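Local coordinates for protein L-asparaginase 1 (Escherichia coli, PDB 6NXC) that catalyses the hydrolysis of L-asparagine to L-aspartate and ammonium, working as an allosteric homotetramer, at residues Arg53-Met58 with Pro67-His72. The protein carries 1 engineered substitution. Sequence-based numbering, arbitrary orientation.
Sequences RQLALM and PDFTIH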
ATOM      1  N   ARG B  53      19.596 -25.076  20.461  1.00 27.82           N
ATOM      2  CA  ARG B  53      20.360 -26.011  19.580  1.00 25.63           C
ATOM      3  C   ARG B  53      20.199 -25.517  18.140  1.00 24.63           C
ATOM      4  O   ARG B  53      21.181 -25.515  17.379  1.00 21.11           O
ATOM      5  CB  ARG B  53      19.884 -27.454  19.790  1.00 29.13           C
ATOM      6  CG  ARG B  53      20.441 -28.458  18.780  1.00 26.39           C
ATOM      7  CD  ARG B  53      21.971 -28.486  18.977  1.00 26.02           C
ATOM      8  NE  ARG B  53      22.619 -29.560  18.236  1.00 25.19           N
ATOM      9  CZ  ARG B  53      23.949 -29.703  18.060  1.00 28.61           C
ATOM     10  NH1 ARG B  53      24.796 -28.834  18.570  1.00 27.04           N
ATOM     11  NH2 ARG B  53      24.391 -30.695  17.302  1.00 36.62           N
ATOM     12  N   GLN B  54      18.999 -25.080  17.723  1.00 25.85           N
ATOM     13  CA  GLN B  54      18.797 -24.706  16.306  1.00 26.60           C
ATOM     14  C   GLN B  54      19.665 -23.471  16.036  1.00 20.23           C
ATOM     15  O   GLN B  54      20.365 -23.426  14.978  1.00 22.50           O
ATOM     16  CB  GLN B  54      17.325 -24.370  15.988  1.00 34.20           C
ATOM     17  CG  GLN B  54      16.351 -25.546  16.008  1.00 45.20           C
ATOM     18  CD  GLN B  54      14.942 -25.131  16.397  1.00 50.61           C
ATOM     19  OE1 GLN B  54      14.736 -24.271  17.251  1.00 57.44           O
ATOM     20  NE2 GLN B  54      13.933 -25.720  15.769  1.00 47.76           N
ATOM     21  N   LEU B  55      19.753 -22.520  16.988  1.00 19.62           N
ATOM     22  CA  LEU B  55      20.574 -21.305  16.750  1.00 20.16           C
ATOM     23  C   LEU B  55      22.058 -21.637  16.786  1.00 20.63           C
ATOM     24  O   LEU B  55      22.770 -20.996  15.986  1.00 20.44           O
ATOM     25  CB  LEU B  55      20.238 -20.232  17.778  1.00 21.34           C
ATOM     26  CG  LEU B  55      18.802 -19.734  17.698  1.00 24.89           C
ATOM     27  CD1 LEU B  55      18.591 -18.660  18.746  1.00 29.00           C
ATOM     28  CD2 LEU B  55      18.451 -19.196  16.345  1.00 24.99           C
ATOM     29  N   ALA B  56      22.498 -22.597  17.594  1.00 21.63           N
ATOM     30  CA  ALA B  56      23.894 -23.069  17.592  1.00 22.73           C
ATOM     31  C   ALA B  56      24.291 -23.531  16.186  1.00 21.03           C
ATOM     32  O   ALA B  56      25.492 -23.455  15.838  1.00 21.74           O
ATOM     33  CB  ALA B  56      24.038 -24.190  18.613  1.00 24.61           C
ATOM     34  N   LEU B  57      23.365 -24.179  15.443  1.00 21.49           N
ATOM     35  CA  LEU B  57      23.628 -24.787  14.113  1.00 22.18           C
ATOM     36  C   LEU B  57      23.538 -23.798  12.937  1.00 24.87           C
ATOM     37  O   LEU B  57      23.664 -24.232  11.762  1.00 27.58           O
ATOM     38  CB  LEU B  57      22.635 -25.936  14.006  1.00 21.14           C
ATOM     39  CG  LEU B  57      22.840 -27.069  14.997  1.00 24.10           C
ATOM     40  CD1 LEU B  57      21.610 -27.945  14.890  1.00 29.88           C
ATOM     41  CD2 LEU B  57      24.115 -27.842  14.663  1.00 30.89           C
ATOM     42  N   MET B  58      23.183 -22.525  13.192  1.00 22.17           N
ATOM     43  CA  MET B  58      22.932 -21.533  12.119  1.00 25.23           C
ATOM     44  C   MET B  58      24.065 -20.528  12.119  1.00 27.70           C
ATOM     45  O   MET B  58      24.193 -19.657  12.975  1.00 23.60           O
ATOM     46  CB  MET B  58      21.615 -20.810  12.338  1.00 26.48           C
ATOM     47  CG  MET B  58      20.455 -21.728  12.161  1.00 28.41           C
ATOM     48  SD  MET B  58      18.925 -20.895  12.575  1.00 37.74           S
ATOM     49  CE  MET B  58      17.788 -22.213  12.142  1.00 43.89           C
ATOM     50  N   PRO B  67      26.197  -9.437  17.600  1.00 17.75           N
ATOM     51  CA  PRO B  67      26.422  -9.261  19.041  1.00 16.18           C
ATOM     52  C   PRO B  67      26.502 -10.679  19.627  1.00 15.60           C
ATOM     53  O   PRO B  67      25.955 -11.681  19.010  1.00 18.61           O
ATOM     54  CB  PRO B  67      25.164  -8.633  19.612  1.00 17.13           C
ATOM     55  CG  PRO B  67      24.075  -9.072  18.609  1.00 17.72           C
ATOM     56  CD  PRO B  67      24.818  -9.048  17.270  1.00 18.38           C
ATOM     57  N   ASP B  68      27.169 -10.850  20.763  1.00 15.04           N
ATOM     58  CA  ASP B  68      26.999 -12.066  21.620  1.00 18.45           C
ATOM     59  C   ASP B  68      25.570 -12.052  22.226  1.00 14.86           C
ATOM     60  O   ASP B  68      24.916 -10.925  22.393  1.00 17.59           O
ATOM     61  CB  ASP B  68      27.961 -12.099  22.776  1.00 18.96           C
ATOM     62  CG  ASP B  68      29.395 -12.373  22.342  1.00 26.52           C
ATOM     63  OD1 ASP B  68      29.559 -13.155  21.429  1.00 27.46           O
ATOM     64  OD2 ASP B  68      30.309 -11.798  22.915  1.00 36.22           O
ATOM     65  N   PHE B  69      24.994 -13.225  22.414  1.00 17.89           N
ATOM     66  CA  PHE B  69      23.668 -13.286  23.055  1.00 19.49           C
ATOM     67  C   PHE B  69      23.591 -14.467  24.009  1.00 22.13           C
ATOM     68  O   PHE B  69      24.245 -15.496  23.819  1.00 18.58           O
ATOM     69  CB  PHE B  69      22.565 -13.236  21.997  1.00 21.05           C
ATOM     70  CG  PHE B  69      22.571 -14.344  21.003  1.00 21.11           C
ATOM     71  CD1 PHE B  69      23.372 -14.314  19.851  1.00 22.13           C
ATOM     72  CD2 PHE B  69      21.793 -15.460  21.231  1.00 28.15           C
ATOM     73  CE1 PHE B  69      23.367 -15.402  18.967  1.00 25.52           C
ATOM     74  CE2 PHE B  69      21.814 -16.533  20.345  1.00 31.21           C
ATOM     75  CZ  PHE B  69      22.620 -16.510  19.230  1.00 29.62           C
ATOM     76  N   THR B  70      22.675 -14.346  24.935  1.00 19.75           N
ATOM     77  CA  THR B  70      22.419 -15.327  26.012  1.00 19.98           C
ATOM     78  C   THR B  70      20.911 -15.599  25.997  1.00 21.32           C
ATOM     79  O   THR B  70      20.175 -14.604  26.046  1.00 22.52           O
ATOM     80  CB  THR B  70      22.828 -14.737  27.366  1.00 22.77           C
ATOM     81  OG1 THR B  70      24.229 -14.538  27.269  1.00 26.88           O
ATOM     82  CG2 THR B  70      22.603 -15.738  28.483  1.00 31.77           C
ATOM     83  N   ILE B  71      20.487 -16.852  25.821  1.00 20.18           N
ATOM     84  CA  ILE B  71      19.038 -17.250  25.880  1.00 19.94           C
ATOM     85  C   ILE B  71      18.659 -17.707  27.281  1.00 22.69           C
ATOM     86  O   ILE B  71      19.270 -18.687  27.799  1.00 23.80           O
ATOM     87  CB  ILE B  71      18.725 -18.336  24.813  1.00 24.18           C
ATOM     88  CG1 ILE B  71      19.103 -17.806  23.445  1.00 24.84           C
ATOM     89  CG2 ILE B  71      17.241 -18.830  24.882  1.00 27.58           C
ATOM     90  CD1 ILE B  71      19.160 -18.892  22.428  1.00 33.79           C
ATOM     91  N   HIS B  72      17.576 -17.125  27.799  1.00 18.23           N
ATOM     92  CA  HIS B  72      16.852 -17.550  29.006  1.00 17.98           C
ATOM     93  C   HIS B  72      15.579 -18.214  28.501  1.00 19.40           C
ATOM     94  O   HIS B  72      14.726 -17.510  28.041  1.00 18.48           O
ATOM     95  CB  HIS B  72      16.626 -16.379  29.949  1.00 23.47           C
ATOM     96  CG  HIS B  72      15.728 -16.799  31.086  1.00 29.18           C
ATOM     97  ND1 HIS B  72      14.763 -15.927  31.686  1.00 38.06           N
ATOM     98  CD2 HIS B  72      15.585 -18.004  31.676  1.00 35.04           C
ATOM     99  CE1 HIS B  72      14.093 -16.612  32.592  1.00 38.53           C
ATOM    100  NE2 HIS B  72      14.551 -17.908  32.564  1.00 33.83           N
TER
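Leu-55, in the last turn of helix 50-56, lays its CD1 methyl against two side chains of strand 68-78, Phe-69 and Ile-71, and so joins a short helix to an outermost strand, within the chain, of the mixed sheet in the N-terminal domain of this asparaginase. The strand runs parallel to strand 25-32, with which Asp-68, Thr-70 and His-72 form backbone hydrogen bonds. Phe-69 and Ile-71, two residues apart in an extended chain, project from the same face of the sheet toward the helix, and one methyl of Leu-55 can serve both. The backbones stay well apart, Leu-55 CA and Ile-71 CA being 10.1 Å from each other, a gap bridged here by Leu-55, Phe-69 and Ile-71.

Leucine suits the helix position because it branches at CG, one atom beyond CB, so that its methyls reach past the backbone: CG stands anti to the carbonyl carbon (chi1 -63°), and chi2 of -179° carries CD1 outward at the end of an extended chain. Phenylalanine offers a broad ring beside that methyl. With chi1 at 61°, its CG is flanked by both the backbone N and the carbonyl carbon, and the ring is turned to bring CE2 within 4.2 Å of Leu-55 CD1, the methyl arriving obliquely. Pro-67 O lies in the ring plane at the edge. Isoleucine, branched at CB, is at home in a strand, and its longer arm ends in CD1, the atom that meets the leucine.

Helix 148-161 takes part as well, with Leu-152 touching Leu-55 and Leu-156 touching Phe-69, while Tyr-30 of strand 25-32 meets Ile-71. The backbone oxygen of Leu-55 accepts a hydrogen bond from Met-58 N as the helix ends and is also hydrogen-bonded to His-62 NE2. The closest approach is methyl to methyl, Leu-55 CD1 to Ile-71 CD1 at 3.7 Å.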